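Local coordinates for uncharacterized protein (Bordetella bronchiseptica, PDB 4XG0) that is probably a kinase of the DUF1537 family, which phosphorylates acid sugars in catabolic pathways, with a sugar-binding N-terminal and a nucleotide-binding C-terminal domain, at residues Ala90-Glu95 with Lys120-Ala125; Arg98-Gly103 with Leu128-Asp133; Gly257-Val262 with Arg415-Ile420; Arg271-Ala276 with Val401-Gly406. All blocks are in the same frame, centred on the assembly; numbering follows the deposited sequence.

Contact 1. Residues Ala90-Glu95 with Lys120-Ala125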
loop_
_atom_site.group_PDB
_atom_site.type_symbol
_atom_site.label_atom_id
_atom_site.label_comp_id
_atom_site.label_asym_id
_atom_site.label_seq_id
_atom_site.Cartn_x
_atom_site.Cartn_y
_atom_site.Cartn_z
ATOM N N ALA A 90 14.696 5.695 26.566
ATOM C CA ALA A 90 16.017 6.160 26.173
ATOM C C ALA A 90 16.454 5.598 24.815
ATOM O O ALA A 90 16.856 6.344 23.920
ATOM C CB ALA A 90 17.040 5.797 27.236
ATOM N N VAL A 91 16.423 4.281 24.687
ATOM C CA VAL A 91 16.874 3.647 23.450
ATOM C C VAL A 91 16.008 4.093 22.268
ATOM O O VAL A 91 16.525 4.367 21.185
ATOM C CB VAL A 91 16.917 2.108 23.585
ATOM C CG1 VAL A 91 15.555 1.547 23.982
ATOM C CG2 VAL A 91 17.390 1.469 22.269
ATOM N N VAL A 92 14.699 4.191 22.487
ATOM C CA VAL A 92 13.745 4.564 21.428
ATOM C C VAL A 92 13.979 6.003 20.908
ATOM O O VAL A 92 14.002 6.234 19.719
ATOM C CB VAL A 92 12.290 4.373 21.913
ATOM C CG1 VAL A 92 11.285 5.043 21.007
ATOM C CG2 VAL A 92 11.973 2.911 22.132
ATOM N N ARG A 93 14.205 6.969 21.792
ATOM C CA ARG A 93 14.406 8.357 21.345
ATOM C C ARG A 93 15.694 8.512 20.534
ATOM O O ARG A 93 15.802 9.352 19.612
ATOM C CB ARG A 93 14.470 9.308 22.563
ATOM C CG ARG A 93 15.816 9.366 23.261
ATOM C CD ARG A 93 15.788 10.419 24.375
ATOM N NE ARG A 93 14.635 10.213 25.252
ATOM C CZ ARG A 93 14.684 9.690 26.477
ATOM N NH1 ARG A 93 13.563 9.547 27.172
ATOM N NH2 ARG A 93 15.836 9.312 27.018
ATOM N N GLY A 94 16.680 7.698 20.886
ATOM C CA GLY A 94 17.969 7.742 20.232
ATOM C C GLY A 94 17.925 7.173 18.832
ATOM O O GLY A 94 18.635 7.653 17.963
ATOM N N GLU A 95 17.105 6.159 18.633
ATOM C CA GLU A 95 17.012 5.548 17.301
ATOM C C GLU A 95 16.172 6.460 16.408
ATOM O O GLU A 95 16.498 6.673 15.227
ATOM C CB GLU A 95 16.413 4.136 17.379
ATOM C CG GLU A 95 17.237 3.142 18.205
ATOM C CD GLU A 95 18.591 2.841 17.589
ATOM O OE1 GLU A 95 18.607 2.526 16.394
ATOM O OE2 GLU A 95 19.629 2.934 18.288
ATOM N N LYS A 120 3.422 3.220 26.766
ATOM C CA LYS A 120 3.258 4.655 26.701
ATOM C C LYS A 120 4.599 5.336 26.659
ATOM O O LYS A 120 4.762 6.314 25.952
ATOM C CB LYS A 120 2.460 5.188 27.927
ATOM C CG LYS A 120 2.253 6.688 27.876
ATOM C CD LYS A 120 1.560 7.188 29.221
ATOM C CE LYS A 120 1.652 8.689 29.399
ATOM N NZ LYS A 120 0.991 9.435 28.297
ATOM N N ALA A 121 5.565 4.818 27.402
ATOM C CA ALA A 121 6.850 5.501 27.533
ATOM C C ALA A 121 7.522 5.601 26.160
ATOM O O ALA A 121 8.028 6.653 25.781
ATOM C CB ALA A 121 7.758 4.771 28.544
ATOM N N GLU A 122 7.461 4.508 25.414
ATOM C CA GLU A 122 8.166 4.428 24.110
ATOM C C GLU A 122 7.425 5.272 23.088
ATOM O O GLU A 122 8.048 5.958 22.283
ATOM C CB GLU A 122 8.311 2.980 23.626
ATOM C CG GLU A 122 9.255 2.112 24.456
ATOM C CD GLU A 122 9.619 0.817 23.740
ATOM O OE1 GLU A 122 9.319 0.730 22.533
ATOM O OE2 GLU A 122 10.212 -0.100 24.358
ATOM N N ILE A 123 6.095 5.285 23.155
ATOM C CA ILE A 123 5.309 6.085 22.210
ATOM C C ILE A 123 5.541 7.580 22.361
ATOM O O ILE A 123 5.802 8.266 21.386
ATOM C CB ILE A 123 3.807 5.750 22.291
ATOM C CG1 ILE A 123 3.569 4.385 21.634
ATOM C CG2 ILE A 123 2.981 6.843 21.619
ATOM C CD1 ILE A 123 2.226 3.769 22.003
ATOM N N ASP A 124 5.457 8.105 23.581
ATOM C CA ASP A 124 5.778 9.505 23.787
ATOM C C ASP A 124 7.191 9.883 23.352
ATOM O O ASP A 124 7.391 10.915 22.733
ATOM C CB ASP A 124 5.576 9.871 25.259
ATOM C CG ASP A 124 4.114 9.943 25.632
ATOM O OD1 ASP A 124 3.279 10.134 24.715
ATOM O OD2 ASP A 124 3.808 9.814 26.840
ATOM N N ALA A 125 8.169 9.047 23.670
ATOM C CA ALA A 125 9.549 9.345 23.328
ATOM C C ALA A 125 9.722 9.365 21.811
ATOM O O ALA A 125 10.414 10.210 21.266
ATOM C CB ALA A 125 10.485 8.323 23.953
#

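Contact 2. Residues Arg98-Gly103 with Leu128-Asp133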
loop_
_atom_site.group_PDB
_atom_site.type_symbol
_atom_site.label_atom_id
_atom_site.label_comp_id
_atom_site.label_asym_id
_atom_site.label_seq_id
_atom_site.Cartn_x
_atom_site.Cartn_y
_atom_site.Cartn_z
ATOM N N ARG A 98 18.351 9.251 15.190
ATOM C CA ARG A 98 19.262 8.801 14.137
ATOM C C ARG A 98 18.558 8.676 12.774
ATOM O O ARG A 98 19.112 9.078 11.747
ATOM C CB ARG A 98 19.903 7.462 14.498
ATOM C CG ARG A 98 20.784 7.452 15.736
ATOM C CD ARG A 98 21.721 6.253 15.699
ATOM N NE ARG A 98 22.037 5.727 17.028
ATOM C CZ ARG A 98 23.152 5.980 17.713
ATOM N NH1 ARG A 98 23.318 5.430 18.909
ATOM N NH2 ARG A 98 24.105 6.769 17.221
ATOM N N LEU A 99 17.353 8.109 12.771
ATOM C CA LEU A 99 16.605 7.898 11.524
ATOM C C LEU A 99 16.218 9.243 10.900
ATOM O O LEU A 99 16.340 9.436 9.703
ATOM C CB LEU A 99 15.357 7.047 11.779
ATOM C CG LEU A 99 15.667 5.615 12.198
ATOM C CD1 LEU A 99 14.449 4.941 12.737
ATOM C CD2 LEU A 99 16.199 4.797 10.967
ATOM N N ARG A 100 15.766 10.185 11.716
ATOM C CA ARG A 100 15.383 11.469 11.166
ATOM C C ARG A 100 16.622 12.190 10.643
ATOM O O ARG A 100 16.644 12.674 9.509
ATOM C CB ARG A 100 14.649 12.314 12.209
ATOM C CG ARG A 100 13.618 13.251 11.588
ATOM C CD ARG A 100 13.051 14.220 12.593
ATOM N NE ARG A 100 14.095 14.889 13.362
ATOM C CZ ARG A 100 13.856 15.709 14.374
ATOM N NH1 ARG A 100 12.596 15.957 14.727
ATOM N NH2 ARG A 100 14.879 16.261 15.014
ATOM N N ALA A 101 17.661 12.247 11.470
ATOM C CA ALA A 101 18.925 12.819 11.044
ATOM C C ALA A 101 19.320 12.254 9.692
ATOM O O ALA A 101 19.893 12.974 8.870
ATOM C CB ALA A 101 20.000 12.530 12.053
ATOM N N ALA A 102 19.010 10.976 9.460
ATOM C CA ALA A 102 19.432 10.281 8.237
ATOM C C ALA A 102 18.535 10.531 7.025
ATOM O O ALA A 102 18.748 9.945 5.977
ATOM C CB ALA A 102 19.539 8.781 8.482
ATOM N N GLY A 103 17.536 11.394 7.165
ATOM C CA GLY A 103 16.700 11.749 6.034
ATOM C C GLY A 103 15.381 10.998 5.907
ATOM O O GLY A 103 14.624 11.263 4.982
ATOM N N LEU A 128 7.778 12.561 20.153
ATOM C CA LEU A 128 8.442 13.827 20.445
ATOM C C LEU A 128 9.728 13.947 19.624
ATOM O O LEU A 128 10.071 15.024 19.135
ATOM C CB LEU A 128 8.765 13.914 21.928
ATOM C CG LEU A 128 7.560 14.124 22.841
ATOM C CD1 LEU A 128 8.014 14.105 24.294
ATOM C CD2 LEU A 128 6.871 15.438 22.509
ATOM N N ALA A 129 10.427 12.828 19.471
ATOM C CA ALA A 129 11.690 12.817 18.753
ATOM C C ALA A 129 11.450 13.011 17.263
ATOM O O ALA A 129 12.326 13.516 16.547
ATOM C CB ALA A 129 12.441 11.525 19.011
ATOM N N TRP A 130 10.264 12.604 16.800
ATOM C CA TRP A 130 9.932 12.674 15.374
ATOM C C TRP A 130 9.565 14.102 14.983
ATOM O O TRP A 130 10.045 14.615 13.977
ATOM C CB TRP A 130 8.805 11.697 15.016
ATOM C CG TRP A 130 8.453 11.671 13.548
ATOM C CD1 TRP A 130 7.306 12.127 12.973
ATOM C CD2 TRP A 130 9.268 11.164 12.470
ATOM N NE1 TRP A 130 7.352 11.934 11.598
ATOM C CE2 TRP A 130 8.546 11.349 11.276
ATOM C CE3 TRP A 130 10.540 10.579 12.406
ATOM C CZ2 TRP A 130 9.043 10.941 10.027
ATOM C CZ3 TRP A 130 11.035 10.188 11.176
ATOM C CH2 TRP A 130 10.296 10.386 10.002
ATOM N N GLY A 131 8.742 14.764 15.784
ATOM C CA GLY A 131 8.446 16.164 15.512
ATOM C C GLY A 131 7.438 16.759 16.471
ATOM O O GLY A 131 6.690 16.036 17.128
ATOM N N GLU A 132 7.403 18.083 16.541
ATOM C CA GLU A 132 6.498 18.752 17.458
ATOM C C GLU A 132 5.054 18.553 17.016
ATOM O O GLU A 132 4.169 18.317 17.837
ATOM C CB GLU A 132 6.846 20.238 17.567
ATOM C CG GLU A 132 8.161 20.482 18.294
ATOM C CD GLU A 132 8.353 21.928 18.727
ATOM O OE1 GLU A 132 7.428 22.747 18.542
ATOM O OE2 GLU A 132 9.439 22.242 19.260
ATOM N N ASP A 133 4.826 18.617 15.710
ATOM C CA ASP A 133 3.497 18.398 15.153
ATOM C C ASP A 133 3.202 16.913 14.912
ATOM O O ASP A 133 2.240 16.596 14.233
ATOM C CB ASP A 133 3.350 19.149 13.823
ATOM C CG ASP A 133 4.216 18.552 12.705
ATOM O OD1 ASP A 133 5.139 17.757 13.006
ATOM O OD2 ASP A 133 3.978 18.886 11.522
#

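Contact 3. Residues Gly257-Val262 with Arg415-Ile420. With SO4 (sulfate ion), chain E.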
loop_
_atom_site.group_PDB
_atom_site.type_symbol
_atom_site.label_atom_id
_atom_site.label_comp_id
_atom_site.label_asym_id
_atom_site.label_seq_id
_atom_site.Cartn_x
_atom_site.Cartn_y
_atom_site.Cartn_z
ATOM N N GLY A 257 0.742 9.282 -12.452
ATOM C CA GLY A 257 -0.118 9.157 -13.610
ATOM C C GLY A 257 -1.139 8.063 -13.351
ATOM O O GLY A 257 -0.995 7.310 -12.381
ATOM N N PRO A 258 -2.139 7.950 -14.235
ATOM C CA PRO A 258 -3.179 6.937 -14.094
ATOM C C PRO A 258 -2.681 5.576 -14.511
ATOM O O PRO A 258 -1.741 5.471 -15.286
ATOM C CB PRO A 258 -4.237 7.418 -15.075
ATOM C CG PRO A 258 -3.444 7.997 -16.174
ATOM C CD PRO A 258 -2.290 8.700 -15.490
ATOM N N VAL A 259 -3.289 4.538 -13.965
ATOM C CA VAL A 259 -3.168 3.209 -14.515
ATOM C C VAL A 259 -4.112 3.116 -15.696
ATOM O O VAL A 259 -5.290 3.473 -15.598
ATOM C CB VAL A 259 -3.530 2.114 -13.459
ATOM C CG1 VAL A 259 -3.626 0.780 -14.143
ATOM C CG2 VAL A 259 -2.481 2.047 -12.404
ATOM N N LEU A 260 -3.594 2.668 -16.836
ATOM C CA LEU A 260 -4.395 2.472 -18.022
ATOM C C LEU A 260 -4.811 1.001 -18.123
ATOM O O LEU A 260 -3.963 0.128 -18.112
ATOM C CB LEU A 260 -3.551 2.834 -19.259
ATOM C CG LEU A 260 -4.274 2.697 -20.584
ATOM C CD1 LEU A 260 -5.499 3.607 -20.635
ATOM C CD2 LEU A 260 -3.320 3.031 -21.727
ATOM N N VAL A 261 -6.113 0.734 -18.224
ATOM C CA VAL A 261 -6.629 -0.612 -18.364
ATOM C C VAL A 261 -7.265 -0.830 -19.744
ATOM O O VAL A 261 -8.135 -0.075 -20.158
ATOM C CB VAL A 261 -7.654 -0.900 -17.262
ATOM C CG1 VAL A 261 -8.163 -2.324 -17.353
ATOM C CG2 VAL A 261 -7.054 -0.589 -15.917
ATOM N N VAL A 262 -6.801 -1.866 -20.462
ATOM C CA VAL A 262 -7.235 -2.109 -21.811
ATOM C C VAL A 262 -7.942 -3.452 -21.810
ATOM O O VAL A 262 -7.360 -4.486 -21.424
ATOM C CB VAL A 262 -6.060 -2.117 -22.793
ATOM C CG1 VAL A 262 -6.573 -2.335 -24.179
ATOM C CG2 VAL A 262 -5.317 -0.808 -22.688
ATOM N N ARG A 415 -8.371 -4.550 -8.560
ATOM C CA ARG A 415 -7.236 -5.066 -7.799
ATOM C C ARG A 415 -5.910 -4.917 -8.558
ATOM O O ARG A 415 -4.894 -4.615 -7.954
ATOM C CB ARG A 415 -7.454 -6.520 -7.412
ATOM C CG ARG A 415 -8.573 -6.728 -6.375
ATOM C CD ARG A 415 -8.697 -8.226 -5.979
ATOM N NE ARG A 415 -7.482 -8.729 -5.326
ATOM C CZ ARG A 415 -7.168 -10.016 -5.172
ATOM N NH1 ARG A 415 -7.962 -10.971 -5.641
ATOM N NH2 ARG A 415 -6.036 -10.356 -4.553
ATOM N N ALA A 416 -5.927 -5.190 -9.861
ATOM C CA ALA A 416 -4.736 -5.055 -10.728
ATOM C C ALA A 416 -4.211 -3.653 -10.760
ATOM O O ALA A 416 -3.002 -3.441 -10.559
ATOM C CB ALA A 416 -5.041 -5.511 -12.129
ATOM N N ALA A 417 -5.087 -2.686 -10.975
ATOM C CA ALA A 417 -4.672 -1.291 -10.965
ATOM C C ALA A 417 -4.106 -0.909 -9.615
ATOM O O ALA A 417 -3.064 -0.246 -9.512
ATOM C CB ALA A 417 -5.833 -0.397 -11.336
ATOM N N GLN A 418 -4.772 -1.327 -8.548
ATOM C CA GLN A 418 -4.299 -1.007 -7.227
ATOM C C GLN A 418 -2.924 -1.644 -6.985
ATOM O O GLN A 418 -2.058 -1.025 -6.386
ATOM C CB GLN A 418 -5.335 -1.468 -6.187
ATOM C CG GLN A 418 -4.867 -1.328 -4.743
ATOM C CD GLN A 418 -5.912 -1.757 -3.694
ATOM O OE1 GLN A 418 -5.946 -1.204 -2.595
ATOM N NE2 GLN A 418 -6.722 -2.766 -4.015
ATOM N N ALA A 419 -2.719 -2.867 -7.486
ATOM C CA ALA A 419 -1.456 -3.587 -7.301
ATOM C C ALA A 419 -0.309 -2.822 -7.897
ATOM O O ALA A 419 0.788 -2.832 -7.347
ATOM C CB ALA A 419 -1.527 -4.925 -7.911
ATOM N N ILE A 420 -0.559 -2.184 -9.031
ATOM C CA ILE A 420 0.513 -1.429 -9.702
ATOM C C ILE A 420 0.841 -0.223 -8.830
ATOM O O ILE A 420 2.002 0.082 -8.550
ATOM C CB ILE A 420 0.106 -0.983 -11.109
ATOM C CG1 ILE A 420 0.132 -2.170 -12.091
ATOM C CG2 ILE A 420 1.048 0.096 -11.620
ATOM C CD1 ILE A 420 -0.591 -1.905 -13.421
HETATM S S SO4 E . -6.498 -14.086 -3.711
HETATM O O1 SO4 E . -7.046 -13.342 -2.570
HETATM O O2 SO4 E . -5.285 -13.422 -4.194
HETATM O O3 SO4 E . -6.184 -15.467 -3.317
HETATM O O4 SO4 E . -7.484 -14.109 -4.800
#

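Contact 4. Residues Arg271-Ala276 with Val401-Gly406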
loop_
_atom_site.group_PDB
_atom_site.type_symbol
_atom_site.label_atom_id
_atom_site.label_comp_id
_atom_site.label_asym_id
_atom_site.label_seq_id
_atom_site.Cartn_x
_atom_site.Cartn_y
_atom_site.Cartn_z
ATOM N N ARG A 271 -16.163 -8.509 -19.283
ATOM C CA ARG A 271 -17.110 -7.404 -19.406
ATOM C C ARG A 271 -17.623 -7.025 -18.015
ATOM O O ARG A 271 -17.783 -5.841 -17.728
ATOM C CB ARG A 271 -18.289 -7.755 -20.315
ATOM C CG ARG A 271 -17.891 -8.426 -21.605
ATOM C CD ARG A 271 -16.987 -7.597 -22.418
ATOM N NE ARG A 271 -17.584 -6.360 -22.916
ATOM C CZ ARG A 271 -16.981 -5.551 -23.789
ATOM N NH1 ARG A 271 -15.766 -5.855 -24.256
ATOM N NH2 ARG A 271 -17.584 -4.443 -24.201
ATOM N N GLN A 272 -17.866 -8.032 -17.174
ATOM C CA GLN A 272 -18.273 -7.805 -15.777
ATOM C C GLN A 272 -17.164 -7.079 -15.006
ATOM O O GLN A 272 -17.421 -6.126 -14.259
ATOM C CB GLN A 272 -18.606 -9.134 -15.082
ATOM C CG GLN A 272 -19.867 -9.780 -15.635
ATOM C CD GLN A 272 -20.287 -10.997 -14.848
ATOM O OE1 GLN A 272 -19.743 -11.274 -13.773
ATOM N NE2 GLN A 272 -21.278 -11.728 -15.368
ATOM N N GLN A 273 -15.929 -7.526 -15.205
ATOM C CA GLN A 273 -14.771 -6.863 -14.608
ATOM C C GLN A 273 -14.619 -5.423 -15.058
ATOM O O GLN A 273 -14.258 -4.541 -14.255
ATOM C CB GLN A 273 -13.508 -7.657 -14.938
ATOM C CG GLN A 273 -13.524 -9.018 -14.276
ATOM C CD GLN A 273 -12.590 -10.034 -14.921
ATOM O OE1 GLN A 273 -11.814 -9.711 -15.820
ATOM N NE2 GLN A 273 -12.638 -11.260 -14.424
ATOM N N ALA A 274 -14.874 -5.162 -16.341
ATOM C CA ALA A 274 -14.798 -3.784 -16.846
ATOM C C ALA A 274 -15.914 -2.941 -16.212
ATOM O O ALA A 274 -15.687 -1.818 -15.740
ATOM C CB ALA A 274 -14.903 -3.749 -18.363
ATOM N N ALA A 275 -17.104 -3.489 -16.186
ATOM C CA ALA A 275 -18.237 -2.795 -15.576
ATOM C C ALA A 275 -17.913 -2.412 -14.137
ATOM O O ALA A 275 -18.182 -1.293 -13.716
ATOM C CB ALA A 275 -19.481 -3.649 -15.634
ATOM N N ALA A 276 -17.316 -3.332 -13.383
ATOM C CA ALA A 276 -16.963 -3.056 -11.992
ATOM C C ALA A 276 -15.929 -1.935 -11.847
ATOM O O ALA A 276 -16.054 -1.091 -10.956
ATOM C CB ALA A 276 -16.467 -4.326 -11.307
ATOM N N VAL A 401 0.421 -5.580 -16.160
ATOM C CA VAL A 401 -0.288 -6.748 -15.687
ATOM C C VAL A 401 -1.025 -7.308 -16.877
ATOM O O VAL A 401 -1.655 -6.575 -17.640
ATOM C CB VAL A 401 -1.339 -6.372 -14.605
ATOM C CG1 VAL A 401 -2.303 -7.524 -14.334
ATOM C CG2 VAL A 401 -0.671 -5.909 -13.322
ATOM N N THR A 402 -0.943 -8.614 -17.049
ATOM C CA THR A 402 -1.677 -9.246 -18.113
ATOM C C THR A 402 -2.602 -10.320 -17.521
ATOM O O THR A 402 -2.368 -10.874 -16.428
ATOM C CB THR A 402 -0.711 -9.832 -19.165
ATOM O OG1 THR A 402 0.297 -10.586 -18.487
ATOM C CG2 THR A 402 -0.029 -8.710 -19.937
ATOM N N LYS A 403 -3.666 -10.619 -18.252
ATOM C CA LYS A 403 -4.659 -11.559 -17.743
ATOM C C LYS A 403 -5.456 -12.137 -18.886
ATOM O O LYS A 403 -5.796 -11.426 -19.827
ATOM C CB LYS A 403 -5.619 -10.853 -16.772
ATOM C CG LYS A 403 -6.648 -11.739 -16.129
ATOM C CD LYS A 403 -7.624 -10.957 -15.232
ATOM C CE LYS A 403 -8.680 -10.192 -16.041
ATOM N NZ LYS A 403 -9.619 -11.132 -16.767
ATOM N N ALA A 404 -5.775 -13.418 -18.796
ATOM C CA ALA A 404 -6.652 -14.003 -19.790
ATOM C C ALA A 404 -8.061 -13.427 -19.594
ATOM O O ALA A 404 -8.455 -13.081 -18.477
ATOM C CB ALA A 404 -6.647 -15.487 -19.689
ATOM N N GLY A 405 -8.798 -13.322 -20.689
ATOM C CA GLY A 405 -10.061 -12.617 -20.717
ATOM C C GLY A 405 -11.094 -13.242 -19.806
ATOM O O GLY A 405 -11.864 -12.526 -19.187
ATOM N N GLY A 406 -11.104 -14.571 -19.724
ATOM C CA GLY A 406 -12.122 -15.266 -18.955
ATOM C C GLY A 406 -11.776 -15.436 -17.484
ATOM O O GLY A 406 -12.579 -15.973 -16.725
#

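Contact 1. Residues Ala90-Glu95 with Lys120-Ala125
Val92 meets Glu122 and Ala125 where helices 85-101 and 119-130 lie side by side. The apolar part of the contact rests on the two valine methyls, which take different neighbours. CG2 lies over one face of the Glu122 carboxylate, almost directly above its carbon, with Val92 CG2 3.5 Å from Glu122 CD and 3.7 Å from Glu122 CG, and the two side chains cross at about a right angle. CG1 stands anti to the backbone N (chi1 166°), which brings Val92 CG1 toward the other helix, 3.6 Å from the carbonyl Glu122 O and, more loosely, 4.5 Å from Ala125 CB. One residue further on, Arg93 adds its first methylene, Arg93 CB lying 4.3 Å from Ala125 CB. With only a methyl at Ala125 the backbones can draw close here, and the CA atoms of Arg93 and Ala125 are 5.3 Å apart.

The two axes run nearly parallel, 24° apart and 8.5 Å at their closest. Both helices follow strands of the parallel eight-stranded sheet in the sugar-binding N-terminal domain, and the strand 106-110 comes between them in sequence, as in a helix-strand-helix unit of an alpha/beta fold.

While its face receives Val92 CG2, the carboxylate finds its polar partners outside the two segments. The Glu122 chain is extended beyond CG and delivers OE1 to Lys109, in a salt bridge, and OE2 to a hydrogen bond with Ser80. Partners on both oxygens should fix the rotation of this buried group.

Contact 2. Residues Arg98-Gly103 with Leu128-Asp133
The carbonyl oxygen of Trp130 receives Arg100 NH1 across the ends of two neighbouring helices, Arg100 NH1 to Trp130 O being 3.0 Å with an N-H...O angle of 157°. Helices 85-101 and 119-130, which lie on the parallel sheet of the sugar-binding N-terminal domain, both finish here, so the bond joins one C-terminal end to the other; Gly103, in a Schellman motif, closes the first helix, and Gly131 leaves helical geometry at the second. The oxygen lies close to the guanidinium plane, at its edge. Seen from the carbonyl the approach is less regular: the donor stands well above the carbonyl plane, 72° out of it, and uses no lone pair. The carbonyl of the preceding residue lies over a face of the same guanidinium, with Arg100 NH1 3.1 Å from Ala129 O, but the angle there is too poor for a hydrogen bond. Two carbonyl oxygens at a helix C-terminus would nevertheless present negative potential to the cation.

Nearer the backbone, it is CG of the arginine that meets the indole, obliquely, at CZ3 and CE3; Arg100 CG is 4.0 Å from Trp130 CZ3. The bend at chi3 then turns the guanidinium toward the carbonyls, its plane inclined by 40° to the ring. The ring reaches the arginine although its CB points away from that helix; its own polar atom, NE1, is hydrogen-bonded to Gln232 O, which helps fix the ring's rotation. Between indole and guanidinium, the last methylene also touches the acceptor, Arg100 CD lying 3.3 Å from Trp130 O.

Contact 3. Residues Gly257-Val262 with Arg415-Ile420
Val259, the first residue of strand 259-263, is the one that presses on helix 412-421. Leading into it are Gly257, whose O receives a weak hydrogen bond from Arg421, and Pro258, which packs on Asp316, His350 and Leu318. Val259 points its CB toward the helix and divides its methyls between two residues there. Its CG1, anti to the backbone N (chi1 170°), leans on the alanine methyl, with Val259 CG1 3.8 Å from Ala417 CB. The other methyl touches a backbone oxygen and a branch: Val259 CG2 is 3.7 Å from Ala417 O and 4.1 Å from Ile420 CG2. The valine and isoleucine side chains meet at a slant, and the far end of the isoleucine comes back to the first methyl, with Ile420 CD1 4.1 Å from Val259 CG1. Leu260 turns to the opposite side of the sheet, onto helix 334-349, and Val261 turns back to the Ala417 side, next to Val356.

Arg415 gives two hydrogen bonds to a sulfate, probably from the crystallisation liquor: Arg415 NH2 to O2, 3.2 Å and straight (180°), with O2 in the guanidinium plane at its edge, and Arg415 NH1 to O4, 3.3 Å (166°). Thr382 OG1 also hydrogen-bonds this ion.

A strand with one helix layer on each face, here 412-421 and 334-349, is typical of a three-layer alpha/beta/alpha sandwich, the build of this probable nucleotide-binding domain.

Contact 4. Residues Arg271-Ala276 with Val401-Gly406
Helix 268-279 stands off from strand 399-403, past which the chain runs on through Ala404 and Gly405, and two long side chains bridge the distance. Gln273 and Lys403 reach for each other from opposite directions and meet at their polar ends. Lys403 NZ lies 2.8 Å from Gln273 OE1, in the plane of the amide and on a lone pair of the oxygen, with a C=O...N angle of 128°. The methylene behind the ammonium comes close as well, Lys403 CE being 3.2 Å from Gln273 OE1.

The ammonium is gripped by three oxygens. Besides the amide it gives a hydrogen bond to the carbonyl of the next residue, Lys403 NZ to Ala404 O being 2.8 Å, and this donor is tilted somewhat from the carbonyl plane. The third partner is Phe407 O. Bends at chi3 (77°) and chi4 (66°) curl the lysine chain back over its own loop so that the ammonium can meet both main-chain oxygens. Together the three oxygens satisfy the hydrogen bonds of this buried group.

Gln273 is extended beyond CG, and its amide is held at both ends: OE1 takes the lysine, while NE2 gives a hydrogen bond to the same Phe407 O. That pairing fixes which way round the amide lies and ties the helix to the strand and to the loop. Val412 touches both side chains from helix 412-421.

The site is the C-terminal end of strand 399-403, which runs parallel to 354-358, with its glycine-containing loop tied to helix 268-279, in the alpha/beta sheet of the probable nucleotide-binding domain.

How the contacts relate
The four contacts fall into two pairs on opposite sides of the chain's centre. Contacts 1 and 2 are successive steps along the same two helices, their centres 12 Å apart, and they touch where Arg93 O lies 4.0 Å from Ala129 CB. Contacts 3 and 4 share the C-terminal sheet, also with centres 12 Å apart. They meet through Val401, whose CG2 is 4.0 Å from Ile420 CD1, so helix 412-421 packs on strands 259-263 and 399-403 alike. Between the pairs the nearest atoms are about 22 Å apart, from contact 2 to contact 3. The sulfate sits on the helix 412-421 side of contact 3 and, as a probable crystallisation ion, marks no site with certainty.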